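Local coordinates for DSBA-like thioredoxin domain-containing protein (Nitrosomonas europaea, PDB 2IN3), which probably acts as a thiol-disulfide oxidoreductase of the DsbA family, FrnE-like subfamily, and may help form or rearrange disulfide bonds, at residues G143-E146 with S147-T150; Q160-L163 with A164-R168; T54-P58 with E59-Q63; P16-S19 with W20-G23. All blocks are in the same frame, centred on the assembly; numbering follows the deposited sequence.

Three of the four contacts sit at the start of a helix; contact 2 lies inside one, on helix 156-171. Contact 4, with the CxxC pair, is the most buried, its centre about 7 Å from the centre of the chain, and it combines two neighbouring cysteine sulfurs, aromatic rings and a bound phosphate. Contact 3 is on the surface, about 17 Å from contact 4 between centres, and works through aliphatic chains and a water. Contacts 1 and 2 are partly buried, and each packs side chains on helix 94-106. Helix 58-75, which begins in contact 3, also supplies His67, Trp68 and Val71 around contact 4.

Contact 1 of 4, residues G143-E146 with S147-T150; sequences GIPE and SRFT
The carbonyl oxygen of Pro145 takes two backbone bonds as helix 146-154 begins. Arg148 N donates to Pro145 O over 2.9 Å from above the carbonyl plane, whereas Phe149 N reaches Pro145 O at 3.0 Å in that plane and almost straight (170°). One residue further along, Thr150 N donates to Glu146 O at 3.0 Å. Proline suits the N-cap: its ring holds phi in a range that fits the residue before a helix, and the missing N-H costs no helical bond at this end.

Glu146 and Thr150 run side by side, and a water bridges them, 2.7 Å from Glu146 OE2 and 2.9 Å from Thr150 OG1. With CG trans to the backbone N (chi1 179°), Glu146 stays extended and carries its carboxylate to that water.

This is the turn between two consecutive helices: a Schellman motif ends helix 132-141, and Gly143, with positive phi, is its C-prime residue, where a CB would press on the preceding carbonyl oxygen.

On the inner side Ile144 CG2 meets Phe149 CB at 4.1 Å, and both side chains pack on helix 94-106, Phe149 on helix 132-141 too. On the exposed side Arg148, bent at chi3 (85°), crosses the Pro145 ring at a slant, its CD against ring atoms CG and CD and its NH1 3.3 Å from Pro145 CD, at the guanidinium edge. NH1 also makes a long, weak ion pair with Glu107.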
ATOM      1  N   GLY A 143     -15.877  -5.091  -8.541  1.00 42.47           N
ATOM      2  CA  GLY A 143     -16.640  -4.687  -9.723  1.00 43.18           C
ATOM      3  C   GLY A 143     -15.771  -4.462 -10.951  1.00 43.69           C
ATOM      4  O   GLY A 143     -16.255  -3.968 -11.973  1.00 44.28           O
ATOM      5  N   ILE A 144     -14.507  -4.864 -10.874  1.00 44.03           N
ATOM      6  CA  ILE A 144     -13.610  -4.788 -12.027  1.00 45.24           C
ATOM      7  C   ILE A 144     -13.529  -6.156 -12.708  1.00 45.88           C
ATOM      8  O   ILE A 144     -12.954  -7.093 -12.141  1.00 45.46           O
ATOM      9  CB  ILE A 144     -12.209  -4.320 -11.620  1.00 44.89           C
ATOM     10  CG1 ILE A 144     -12.303  -2.987 -10.879  1.00 45.21           C
ATOM     11  CG2 ILE A 144     -11.319  -4.202 -12.861  1.00 46.12           C
ATOM     12  CD1 ILE A 144     -10.992  -2.496 -10.293  1.00 44.42           C
ATOM     13  N   PRO A 145     -14.106  -6.281 -13.935  1.00 47.05           N
ATOM     14  CA  PRO A 145     -14.100  -7.564 -14.642  1.00 47.83           C
ATOM     15  C   PRO A 145     -12.687  -8.028 -14.964  1.00 48.57           C
ATOM     16  O   PRO A 145     -11.824  -7.208 -15.226  1.00 48.44           O
ATOM     17  CB  PRO A 145     -14.863  -7.270 -15.950  1.00 48.07           C
ATOM     18  CG  PRO A 145     -15.588  -5.988 -15.714  1.00 48.06           C
ATOM     19  CD  PRO A 145     -14.791  -5.226 -14.704  1.00 46.83           C
ATOM     20  N   GLU A 146     -12.486  -9.342 -14.962  1.00 49.46           N
ATOM     21  CA  GLU A 146     -11.206  -9.969 -15.246  1.00 50.63           C
ATOM     22  C   GLU A 146     -10.719  -9.637 -16.659  1.00 50.68           C
ATOM     23  O   GLU A 146      -9.502  -9.587 -16.939  1.00 50.60           O
ATOM     24  CB  GLU A 146     -11.424 -11.467 -15.100  1.00 50.82           C
ATOM     25  CG  GLU A 146     -10.239 -12.373 -15.368  1.00 52.86           C
ATOM     26  CD  GLU A 146     -10.552 -13.828 -14.985  1.00 53.05           C
ATOM     27  OE1 GLU A 146     -11.201 -14.059 -13.933  1.00 56.94           O
ATOM     28  OE2 GLU A 146     -10.135 -14.740 -15.724  1.00 55.31           O
ATOM     29  N   SER A 147     -11.685  -9.429 -17.558  1.00 49.96           N
ATOM     30  CA  SER A 147     -11.384  -9.018 -18.922  1.00 49.79           C
ATOM     31  C   SER A 147     -10.760  -7.608 -19.017  1.00 49.64           C
ATOM     32  O   SER A 147     -10.106  -7.292 -20.026  1.00 49.13           O
ATOM     33  CB  SER A 147     -12.665  -9.109 -19.810  1.00 49.55           C
ATOM     34  OG  SER A 147     -13.598  -8.083 -19.309  1.00 50.27           O
ATOM     35  N   ARG A 148     -10.954  -6.767 -17.967  1.00 49.76           N
ATOM     36  CA  ARG A 148     -10.318  -5.457 -17.943  1.00 50.10           C
ATOM     37  C   ARG A 148      -9.015  -5.537 -17.137  1.00 48.84           C
ATOM     38  O   ARG A 148      -7.974  -5.054 -17.591  1.00 48.84           O
ATOM     39  CB  ARG A 148     -11.276  -4.363 -17.420  1.00 49.56           C
ATOM     40  CG  ARG A 148     -12.421  -4.008 -18.394  1.00 53.07           C
ATOM     41  CD  ARG A 148     -13.679  -3.444 -17.686  1.00 53.85           C
ATOM     42  NE  ARG A 148     -13.638  -1.992 -17.432  1.00 60.34           N
ATOM     43  CZ  ARG A 148     -13.665  -1.392 -16.234  1.00 63.31           C
ATOM     44  NH1 ARG A 148     -13.719  -2.082 -15.083  1.00 63.85           N
ATOM     45  NH2 ARG A 148     -13.630  -0.063 -16.184  1.00 64.86           N
ATOM     46  N   PHE A 149      -9.071  -6.193 -15.972  1.00 47.58           N
ATOM     47  CA  PHE A 149      -7.912  -6.297 -15.079  1.00 46.24           C
ATOM     48  C   PHE A 149      -6.721  -7.073 -15.637  1.00 45.82           C
ATOM     49  O   PHE A 149      -5.584  -6.600 -15.538  1.00 44.33           O
ATOM     50  CB  PHE A 149      -8.292  -6.906 -13.721  1.00 45.51           C
ATOM     51  CG  PHE A 149      -7.114  -7.050 -12.786  1.00 44.99           C
ATOM     52  CD1 PHE A 149      -6.699  -5.974 -12.018  1.00 42.77           C
ATOM     53  CD2 PHE A 149      -6.400  -8.248 -12.709  1.00 43.78           C
ATOM     54  CE1 PHE A 149      -5.586  -6.084 -11.147  1.00 44.30           C
ATOM     55  CE2 PHE A 149      -5.299  -8.367 -11.856  1.00 44.78           C
ATOM     56  CZ  PHE A 149      -4.895  -7.281 -11.073  1.00 43.76           C
ATOM     57  N   THR A 150      -6.965  -8.278 -16.158  1.00 44.77           N
ATOM     58  CA  THR A 150      -5.845  -9.153 -16.536  1.00 45.68           C
ATOM     59  C   THR A 150      -4.948  -8.597 -17.672  1.00 45.66           C
ATOM     60  O   THR A 150      -3.720  -8.603 -17.525  1.00 46.02           O
ATOM     61  CB  THR A 150      -6.281 -10.608 -16.815  1.00 46.14           C
ATOM     62  OG1 THR A 150      -6.882 -11.151 -15.636  1.00 45.32           O
ATOM     63  CG2 THR A 150      -5.084 -11.474 -17.177  1.00 47.14           C
TER
HETATM   64  O   HOH W   1      -7.574 -13.915 -16.200  1.00 54.75           O

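Contact 2 of 4, residues Q160-L163 with A164-R168; sequences QRTL and AGFQR
Thr162 and Phe166, one turn apart on helix 156-171, make the tight half of this contact. Their side chains run side by side, and the methyl CG2 of Thr162 reaches the far end of the ring at Phe166 CZ, 3.5 Å away. Nearer the backbone, Thr162 O lies over one face of the ring, 3.4 Å above its plane and toward the rim. The same oxygen accepts the helical bond from Phe166 N at 3.0 Å, which fixes it close above the ring. With CG beside its own backbone N (chi1 -61°), Phe166 turns its ring back along the preceding turn. Threonine suits its place: the methyl packs against the CZ end of the ring, while OG1 is bonded to Ala158 O. An alanine in place of Phe166 would probably open a gap beside the Thr162 methyl and leave Cys97 of helix 94-106 without its aromatic neighbour.

The outer side is looser. Leu163 and Gln167 are exposed, and Gln167 NE2 stays 3.8 Å from Leu163 CG, a plain van der Waals approach. Leu163 CD1 is 4.4 Å from Phe166 CD2, a wider spacing than on the threonine side. On another flank a water donates to Arg161 O at 2.7 Å and weakly meets Arg168 NH2, at the guanidinium edge and in its plane. The Arg161 side chain instead makes a salt bridge with Glu157.

Helix 94-106 lies against the Thr162-Phe166 side: Thr162 packs on Arg98 and Val101, and Phe166 on Cys97; at its margin Arg161 touches Leu105.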
ATOM      1  N   GLN A 160       6.150  -1.265 -16.227  1.00 40.39           N
ATOM      2  CA  GLN A 160       7.069  -0.143 -16.280  1.00 40.20           C
ATOM      3  C   GLN A 160       6.620   0.967 -15.337  1.00 40.61           C
ATOM      4  O   GLN A 160       7.458   1.598 -14.663  1.00 40.26           O
ATOM      5  CB  GLN A 160       7.182   0.373 -17.709  1.00 39.50           C
ATOM      6  CG  GLN A 160       7.881  -0.617 -18.634  1.00 38.51           C
ATOM      7  CD  GLN A 160       7.756  -0.247 -20.096  1.00 42.67           C
ATOM      8  OE1 GLN A 160       7.241   0.823 -20.437  1.00 44.73           O
ATOM      9  NE2 GLN A 160       8.252  -1.122 -20.978  1.00 38.77           N
ATOM     10  N   ARG A 161       5.314   1.223 -15.299  1.00 40.22           N
ATOM     11  CA  ARG A 161       4.788   2.190 -14.319  1.00 41.03           C
ATOM     12  C   ARG A 161       5.089   1.813 -12.879  1.00 41.06           C
ATOM     13  O   ARG A 161       5.447   2.697 -12.069  1.00 41.25           O
ATOM     14  CB  ARG A 161       3.288   2.407 -14.472  1.00 40.78           C
ATOM     15  CG  ARG A 161       2.897   3.142 -15.749  1.00 43.57           C
ATOM     16  CD  ARG A 161       1.382   3.281 -15.713  1.00 48.14           C
ATOM     17  NE  ARG A 161       0.837   4.098 -16.788  1.00 50.80           N
ATOM     18  CZ  ARG A 161       0.468   5.364 -16.649  1.00 51.40           C
ATOM     19  NH1 ARG A 161       0.595   5.979 -15.467  1.00 48.58           N
ATOM     20  NH2 ARG A 161      -0.048   5.999 -17.691  1.00 49.81           N
ATOM     21  N   THR A 162       4.959   0.517 -12.570  1.00 40.45           N
ATOM     22  CA  THR A 162       5.205  -0.015 -11.229  1.00 39.77           C
ATOM     23  C   THR A 162       6.677   0.196 -10.848  1.00 39.66           C
ATOM     24  O   THR A 162       6.992   0.728  -9.771  1.00 39.17           O
ATOM     25  CB  THR A 162       4.834  -1.504 -11.149  1.00 40.08           C
ATOM     26  OG1 THR A 162       3.435  -1.654 -11.430  1.00 41.46           O
ATOM     27  CG2 THR A 162       5.091  -2.067  -9.741  1.00 40.10           C
ATOM     28  N   LEU A 163       7.564  -0.204 -11.748  1.00 38.85           N
ATOM     29  CA  LEU A 163       8.996  -0.033 -11.555  1.00 40.23           C
ATOM     30  C   LEU A 163       9.352   1.454 -11.481  1.00 40.41           C
ATOM     31  O   LEU A 163      10.167   1.856 -10.639  1.00 41.36           O
ATOM     32  CB  LEU A 163       9.777  -0.759 -12.664  1.00 39.88           C
ATOM     33  CG  LEU A 163      11.310  -0.643 -12.643  1.00 41.13           C
ATOM     34  CD1 LEU A 163      11.887  -1.026 -11.272  1.00 47.24           C
ATOM     35  CD2 LEU A 163      11.956  -1.473 -13.780  1.00 41.63           C
ATOM     36  N   ALA A 164       8.741   2.288 -12.327  1.00 40.61           N
ATOM     37  CA  ALA A 164       9.026   3.729 -12.233  1.00 41.70           C
ATOM     38  C   ALA A 164       8.657   4.322 -10.864  1.00 41.14           C
ATOM     39  O   ALA A 164       9.399   5.194 -10.359  1.00 40.32           O
ATOM     40  CB  ALA A 164       8.393   4.521 -13.367  1.00 42.47           C
ATOM     41  N   GLY A 165       7.521   3.870 -10.316  1.00 41.19           N
ATOM     42  CA  GLY A 165       7.072   4.176  -8.930  1.00 42.05           C
ATOM     43  C   GLY A 165       8.148   3.792  -7.928  1.00 42.51           C
ATOM     44  O   GLY A 165       8.545   4.613  -7.101  1.00 41.92           O
ATOM     45  N   PHE A 166       8.638   2.551  -7.990  1.00 41.83           N
ATOM     46  CA  PHE A 166       9.674   2.122  -7.038  1.00 41.63           C
ATOM     47  C   PHE A 166      10.910   3.034  -7.122  1.00 42.74           C
ATOM     48  O   PHE A 166      11.496   3.425  -6.093  1.00 42.56           O
ATOM     49  CB  PHE A 166      10.135   0.681  -7.317  1.00 42.01           C
ATOM     50  CG  PHE A 166       9.071  -0.372  -7.207  1.00 42.45           C
ATOM     51  CD1 PHE A 166       7.887  -0.161  -6.499  1.00 43.47           C
ATOM     52  CD2 PHE A 166       9.303  -1.632  -7.754  1.00 43.04           C
ATOM     53  CE1 PHE A 166       6.891  -1.166  -6.391  1.00 44.13           C
ATOM     54  CE2 PHE A 166       8.324  -2.644  -7.642  1.00 43.70           C
ATOM     55  CZ  PHE A 166       7.128  -2.416  -6.959  1.00 42.97           C
ATOM     56  N   GLN A 167      11.313   3.361  -8.355  1.00 42.00           N
ATOM     57  CA  GLN A 167      12.458   4.213  -8.589  1.00 43.01           C
ATOM     58  C   GLN A 167      12.238   5.624  -8.050  1.00 43.00           C
ATOM     59  O   GLN A 167      13.162   6.217  -7.489  1.00 41.58           O
ATOM     60  CB  GLN A 167      12.798   4.249 -10.072  1.00 42.79           C
ATOM     61  CG  GLN A 167      13.362   2.917 -10.581  1.00 46.61           C
ATOM     62  CD  GLN A 167      13.450   2.854 -12.102  1.00 52.14           C
ATOM     63  OE1 GLN A 167      12.854   3.681 -12.813  1.00 54.19           O
ATOM     64  NE2 GLN A 167      14.187   1.865 -12.611  1.00 52.83           N
ATOM     65  N   ARG A 168      11.026   6.155  -8.210  1.00 42.91           N
ATOM     66  CA  ARG A 168      10.730   7.500  -7.699  1.00 45.21           C
ATOM     67  C   ARG A 168      10.771   7.541  -6.166  1.00 43.59           C
ATOM     68  O   ARG A 168      11.266   8.510  -5.571  1.00 43.98           O
ATOM     69  CB  ARG A 168       9.369   7.991  -8.180  1.00 45.75           C
ATOM     70  CG  ARG A 168       9.292   9.516  -8.267  1.00 49.34           C
ATOM     71  CD  ARG A 168       7.904   9.990  -8.731  1.00 51.83           C
ATOM     72  NE  ARG A 168       7.567   9.539 -10.091  1.00 59.84           N
ATOM     73  CZ  ARG A 168       6.762   8.506 -10.379  1.00 63.74           C
ATOM     74  NH1 ARG A 168       6.189   7.784  -9.418  1.00 66.58           N
ATOM     75  NH2 ARG A 168       6.531   8.174 -11.645  1.00 65.59           N
TER
HETATM   76  O   HOH W   2       4.688   5.324 -12.281  1.00 49.13           O

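Contact 3 of 4, residues T54-P58 with E59-Q63; sequences TPLLP and EKRAQ
The chain turns from loop into helix 58-75 as Arg61 N donates to Leu57 O at 2.8 Å, nearly in line with the C=O bond, and Ala62 N donates to Pro58 O at 3.0 Å. Leu56 folds back over this first turn at about a right angle to two side chains: its CD1 rests 3.6 Å from Lys60 CG and its CD2 3.9 Å from Arg61 CB. Leu56 CG lies beside the carbonyl carbon (chi1 -173°), which points one methyl to each of those chains. A serine at Leu56 would probably strip Lys60 CG and Arg61 CB of the methyls that rest on them.

Lys60, bent at chi2 and chi3, gives NZ to Gln63 OE1 at 2.7 Å, while Arg61 stretches out to the carbonyls of Leu85 and Ala84. A water, 2.7 Å from Pro58 O, also meets Arg61 NH1 in the guanidinium plane.

Proline fits the first helical turn, where an amide hydrogen has no carbonyl to meet. Leu57 is the N-cap; Leu56 and Arg61, just before it and at the fourth helical residue, resemble a hydrophobic staple, though the second member is only an arginine's aliphatic stem.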
ATOM      1  N   THR A  54      13.468 -16.115  -3.961  1.00 51.47           N
ATOM      2  CA  THR A  54      14.086 -17.114  -3.086  1.00 50.26           C
ATOM      3  C   THR A  54      13.213 -17.273  -1.838  1.00 49.24           C
ATOM      4  O   THR A  54      12.591 -16.303  -1.394  1.00 48.18           O
ATOM      5  CB  THR A  54      15.558 -16.759  -2.693  1.00 50.29           C
ATOM      6  OG1 THR A  54      15.567 -15.759  -1.663  1.00 51.28           O
ATOM      7  CG2 THR A  54      16.366 -16.275  -3.901  1.00 50.41           C
ATOM      8  N   PRO A  55      13.124 -18.504  -1.299  1.00 48.19           N
ATOM      9  CA  PRO A  55      12.345 -18.715  -0.080  1.00 47.68           C
ATOM     10  C   PRO A  55      12.740 -17.783   1.065  1.00 46.70           C
ATOM     11  O   PRO A  55      13.900 -17.373   1.192  1.00 45.66           O
ATOM     12  CB  PRO A  55      12.633 -20.173   0.277  1.00 47.48           C
ATOM     13  CG  PRO A  55      12.941 -20.807  -1.028  1.00 48.24           C
ATOM     14  CD  PRO A  55      13.686 -19.768  -1.812  1.00 48.42           C
ATOM     15  N   LEU A  56      11.741 -17.433   1.860  1.00 46.97           N
ATOM     16  CA  LEU A  56      11.912 -16.643   3.064  1.00 46.25           C
ATOM     17  C   LEU A  56      12.745 -17.440   4.082  1.00 45.96           C
ATOM     18  O   LEU A  56      12.444 -18.608   4.352  1.00 45.68           O
ATOM     19  CB  LEU A  56      10.520 -16.302   3.605  1.00 47.04           C
ATOM     20  CG  LEU A  56      10.373 -15.353   4.779  1.00 46.23           C
ATOM     21  CD1 LEU A  56      11.021 -14.028   4.420  1.00 47.48           C
ATOM     22  CD2 LEU A  56       8.909 -15.190   5.144  1.00 46.52           C
ATOM     23  N   LEU A  57      13.813 -16.833   4.604  1.00 45.11           N
ATOM     24  CA  LEU A  57      14.658 -17.482   5.612  1.00 44.03           C
ATOM     25  C   LEU A  57      14.042 -17.412   7.022  1.00 43.52           C
ATOM     26  O   LEU A  57      13.344 -16.462   7.324  1.00 42.89           O
ATOM     27  CB  LEU A  57      16.066 -16.881   5.599  1.00 44.41           C
ATOM     28  CG  LEU A  57      16.989 -17.310   4.438  1.00 44.89           C
ATOM     29  CD1 LEU A  57      18.092 -16.276   4.219  1.00 46.43           C
ATOM     30  CD2 LEU A  57      17.597 -18.707   4.633  1.00 45.62           C
ATOM     31  N   PRO A  58      14.305 -18.425   7.884  1.00 43.11           N
ATOM     32  CA  PRO A  58      13.667 -18.521   9.209  1.00 42.82           C
ATOM     33  C   PRO A  58      13.825 -17.285  10.090  1.00 42.82           C
ATOM     34  O   PRO A  58      12.852 -16.879  10.718  1.00 43.18           O
ATOM     35  CB  PRO A  58      14.374 -19.716   9.863  1.00 42.63           C
ATOM     36  CG  PRO A  58      14.876 -20.527   8.724  1.00 42.95           C
ATOM     37  CD  PRO A  58      15.228 -19.551   7.648  1.00 42.90           C
ATOM     38  N   GLU A  59      15.037 -16.724  10.152  1.00 42.93           N
ATOM     39  CA  GLU A  59      15.331 -15.520  10.951  1.00 42.64           C
ATOM     40  C   GLU A  59      14.525 -14.334  10.473  1.00 41.69           C
ATOM     41  O   GLU A  59      13.974 -13.560  11.279  1.00 40.30           O
ATOM     42  CB  GLU A  59      16.811 -15.161  10.841  1.00 43.23           C
ATOM     43  CG  GLU A  59      17.680 -15.740  11.924  1.00 46.77           C
ATOM     44  CD  GLU A  59      19.136 -15.855  11.497  1.00 51.17           C
ATOM     45  OE1 GLU A  59      19.522 -15.203  10.498  1.00 55.01           O
ATOM     46  OE2 GLU A  59      19.892 -16.606  12.148  1.00 51.75           O
ATOM     47  N   LYS A  60      14.471 -14.187   9.152  1.00 40.99           N
ATOM     48  CA  LYS A  60      13.704 -13.111   8.531  1.00 41.02           C
ATOM     49  C   LYS A  60      12.211 -13.317   8.776  1.00 40.34           C
ATOM     50  O   LYS A  60      11.480 -12.367   9.089  1.00 39.60           O
ATOM     51  CB  LYS A  60      14.050 -12.987   7.023  1.00 41.61           C
ATOM     52  CG  LYS A  60      13.244 -11.907   6.263  1.00 44.87           C
ATOM     53  CD  LYS A  60      13.428 -10.496   6.838  1.00 49.62           C
ATOM     54  CE  LYS A  60      14.898 -10.041   6.734  1.00 55.13           C
ATOM     55  NZ  LYS A  60      15.194  -8.814   7.562  1.00 58.82           N
ATOM     56  N   ARG A  61      11.749 -14.559   8.658  1.00 39.91           N
ATOM     57  CA  ARG A  61      10.329 -14.847   8.948  1.00 40.04           C
ATOM     58  C   ARG A  61       9.969 -14.466  10.405  1.00 39.08           C
ATOM     59  O   ARG A  61       8.924 -13.891  10.658  1.00 39.40           O
ATOM     60  CB  ARG A  61      10.040 -16.329   8.683  1.00 40.20           C
ATOM     61  CG  ARG A  61       8.636 -16.786   9.003  1.00 41.11           C
ATOM     62  CD  ARG A  61       8.489 -18.340   8.860  1.00 41.21           C
ATOM     63  NE  ARG A  61       7.132 -18.721   9.257  1.00 44.05           N
ATOM     64  CZ  ARG A  61       6.777 -19.047  10.499  1.00 48.53           C
ATOM     65  NH1 ARG A  61       7.693 -19.094  11.478  1.00 49.61           N
ATOM     66  NH2 ARG A  61       5.506 -19.341  10.771  1.00 47.48           N
ATOM     67  N   ALA A  62      10.838 -14.797  11.349  1.00 38.96           N
ATOM     68  CA  ALA A  62      10.573 -14.448  12.759  1.00 40.07           C
ATOM     69  C   ALA A  62      10.526 -12.928  12.966  1.00 40.66           C
ATOM     70  O   ALA A  62       9.723 -12.430  13.753  1.00 41.32           O
ATOM     71  CB  ALA A  62      11.585 -15.098  13.678  1.00 39.60           C
ATOM     72  N   GLN A  63      11.388 -12.190  12.273  1.00 41.60           N
ATOM     73  CA  GLN A  63      11.349 -10.727  12.352  1.00 42.95           C
ATOM     74  C   GLN A  63      10.015 -10.219  11.865  1.00 42.97           C
ATOM     75  O   GLN A  63       9.408  -9.351  12.485  1.00 43.16           O
ATOM     76  CB  GLN A  63      12.469 -10.088  11.532  1.00 43.89           C
ATOM     77  CG  GLN A  63      13.819 -10.354  12.098  1.00 46.73           C
ATOM     78  CD  GLN A  63      14.945  -9.761  11.267  1.00 52.65           C
ATOM     79  OE1 GLN A  63      15.011  -9.941  10.043  1.00 56.14           O
ATOM     80  NE2 GLN A  63      15.860  -9.076  11.940  1.00 54.23           N
TER
HETATM   81  O   HOH W   3      10.845 -18.432  11.673  1.00 47.03           O

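Contact 4 of 4, residues P16-S19 with W20-G23; sequences PMCS and WCWG. With PO4 (phosphate ion), chain B.
Cys18 SG and Cys21 SG stand only 3.1 Å apart, too far for a disulfide bond yet closer than two sulfurs usually pack. They belong to a CxxC sequence at the start of helix 19-35, the thioredoxin-type arrangement in which such a pair probably forms the redox site.

Cys18 is the N-cap residue. Its SG lies opposite the backbone N (chi1 166°), which lets it accept a weak capping bond from Cys21 N at 3.6 Å. Cys18 O holds the turn more firmly, taking Trp22 N at 3.2 Å in the carbonyl plane, while Ser19 O takes Gly23 N at 2.9 Å in the same manner. Gly23 suits this spot because a side chain there would be crowded by Trp20 CE3.

Cys21 turns its side chain inward against Tyr12 and Ala14 of strand 9-14 and Pro178. The two tryptophans diverge: Trp20 meets the ring of Tyr195, whereas Trp22 sits edge-to-face with Phe79 and gives NE1 to Pro78 O.

A phosphate, probably from the crystallisation liquor, occupies the helix start, where the Ser19 amide and probably the helix dipole favour an anion; His67 also binds it. Serine fits here by offering two donors on one residue: phosphate O3 receives Ser19 N at 3.0 Å and Ser19 OG at 2.7 Å.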
ATOM      1  N   PRO A  16       1.270  -3.383  -0.105  1.00 44.48           N
ATOM      2  CA  PRO A  16       0.250  -4.281   0.469  1.00 45.25           C
ATOM      3  C   PRO A  16       0.837  -5.375   1.390  1.00 45.97           C
ATOM      4  O   PRO A  16       0.121  -5.881   2.256  1.00 46.84           O
ATOM      5  CB  PRO A  16      -0.331  -4.991  -0.765  1.00 45.43           C
ATOM      6  CG  PRO A  16      -0.003  -4.149  -1.903  1.00 45.35           C
ATOM      7  CD  PRO A  16       1.242  -3.394  -1.580  1.00 44.31           C
HETATM    8  N   MSE A  17       2.098  -5.761   1.177  1.00 45.65           N
HETATM    9  CA  MSE A  17       2.753  -6.762   2.054  1.00 45.81           C
HETATM   10  C   MSE A  17       3.694  -6.183   3.101  1.00 45.12           C
HETATM   11  O   MSE A  17       4.592  -6.868   3.576  1.00 43.33           O
HETATM   12  CB  MSE A  17       3.480  -7.842   1.230  1.00 45.85           C
HETATM   13  CG  MSE A  17       2.506  -8.610   0.341  1.00 46.48           C
HETATM   14 SE   MSE A  17       3.371  -9.604  -1.078  1.00 49.27          SE
HETATM   15  CE  MSE A  17       3.951 -11.191  -0.092  1.00 50.14           C
ATOM     16  N   CYS A  18       3.435  -4.937   3.473  1.00 45.77           N
ATOM     17  CA  CYS A  18       4.062  -4.271   4.589  1.00 45.15           C
ATOM     18  C   CYS A  18       3.064  -4.229   5.772  1.00 44.23           C
ATOM     19  O   CYS A  18       1.957  -3.716   5.623  1.00 44.08           O
ATOM     20  CB  CYS A  18       4.460  -2.866   4.148  1.00 45.62           C
ATOM     21  SG  CYS A  18       4.883  -1.753   5.517  1.00 51.06           S
ATOM     22  N   SER A  19       3.441  -4.815   6.914  1.00 42.78           N
ATOM     23  CA  SER A  19       2.494  -5.041   8.007  1.00 41.83           C
ATOM     24  C   SER A  19       2.087  -3.741   8.677  1.00 41.87           C
ATOM     25  O   SER A  19       0.939  -3.578   9.024  1.00 41.53           O
ATOM     26  CB  SER A  19       3.004  -6.068   9.023  1.00 41.96           C
ATOM     27  OG  SER A  19       4.233  -5.671   9.617  1.00 41.01           O
ATOM     28  N   TRP A  20       3.024  -2.817   8.865  1.00 41.94           N
ATOM     29  CA  TRP A  20       2.661  -1.506   9.424  1.00 42.71           C
ATOM     30  C   TRP A  20       1.765  -0.689   8.502  1.00 43.17           C
ATOM     31  O   TRP A  20       1.025   0.203   8.972  1.00 43.12           O
ATOM     32  CB  TRP A  20       3.880  -0.706   9.871  1.00 42.75           C
ATOM     33  CG  TRP A  20       4.370  -1.150  11.236  1.00 42.98           C
ATOM     34  CD1 TRP A  20       5.473  -1.896  11.518  1.00 45.33           C
ATOM     35  CD2 TRP A  20       3.734  -0.881  12.486  1.00 41.67           C
ATOM     36  NE1 TRP A  20       5.583  -2.097  12.878  1.00 40.61           N
ATOM     37  CE2 TRP A  20       4.533  -1.467  13.495  1.00 42.19           C
ATOM     38  CE3 TRP A  20       2.568  -0.189  12.855  1.00 44.04           C
ATOM     39  CZ2 TRP A  20       4.183  -1.421  14.851  1.00 42.82           C
ATOM     40  CZ3 TRP A  20       2.229  -0.141  14.214  1.00 41.95           C
ATOM     41  CH2 TRP A  20       3.036  -0.743  15.183  1.00 43.68           C
ATOM     42  N   CYS A  21       1.833  -0.971   7.195  1.00 44.13           N
ATOM     43  CA  CYS A  21       0.880  -0.387   6.237  1.00 43.65           C
ATOM     44  C   CYS A  21      -0.525  -0.910   6.531  1.00 44.80           C
ATOM     45  O   CYS A  21      -1.513  -0.131   6.515  1.00 44.83           O
ATOM     46  CB  CYS A  21       1.291  -0.694   4.765  1.00 43.73           C
ATOM     47  SG  CYS A  21       2.825   0.236   4.295  1.00 51.33           S
ATOM     48  N   TRP A  22      -0.651  -2.217   6.790  1.00 43.19           N
ATOM     49  CA  TRP A  22      -1.950  -2.749   7.250  1.00 43.18           C
ATOM     50  C   TRP A  22      -2.355  -2.142   8.610  1.00 43.49           C
ATOM     51  O   TRP A  22      -3.521  -1.817   8.821  1.00 42.92           O
ATOM     52  CB  TRP A  22      -1.874  -4.255   7.325  1.00 42.48           C
ATOM     53  CG  TRP A  22      -3.088  -5.038   7.769  1.00 44.22           C
ATOM     54  CD1 TRP A  22      -3.110  -6.085   8.662  1.00 45.29           C
ATOM     55  CD2 TRP A  22      -4.417  -4.957   7.221  1.00 42.32           C
ATOM     56  NE1 TRP A  22      -4.382  -6.628   8.737  1.00 44.69           N
ATOM     57  CE2 TRP A  22      -5.200  -5.954   7.866  1.00 45.25           C
ATOM     58  CE3 TRP A  22      -5.025  -4.122   6.274  1.00 42.12           C
ATOM     59  CZ2 TRP A  22      -6.561  -6.146   7.580  1.00 43.88           C
ATOM     60  CZ3 TRP A  22      -6.384  -4.326   5.986  1.00 45.07           C
ATOM     61  CH2 TRP A  22      -7.126  -5.315   6.644  1.00 44.58           C
ATOM     62  N   GLY A  23      -1.401  -1.962   9.527  1.00 42.10           N
ATOM     63  CA  GLY A  23      -1.717  -1.273  10.795  1.00 42.64           C
ATOM     64  C   GLY A  23      -2.290   0.124  10.552  1.00 43.53           C
ATOM     65  O   GLY A  23      -3.141   0.614  11.306  1.00 42.70           O
TER
HETATM   66  P   PO4 B 215       7.203  -5.973   7.620  1.00 53.06           P
HETATM   67  O1  PO4 B 215       8.078  -6.967   8.331  1.00 54.26           O
HETATM   68  O2  PO4 B 215       7.714  -5.624   6.238  1.00 56.79           O
HETATM   69  O3  PO4 B 215       5.808  -6.513   7.555  1.00 48.46           O
HETATM   70  O4  PO4 B 215       7.284  -4.674   8.419  1.00 55.01           O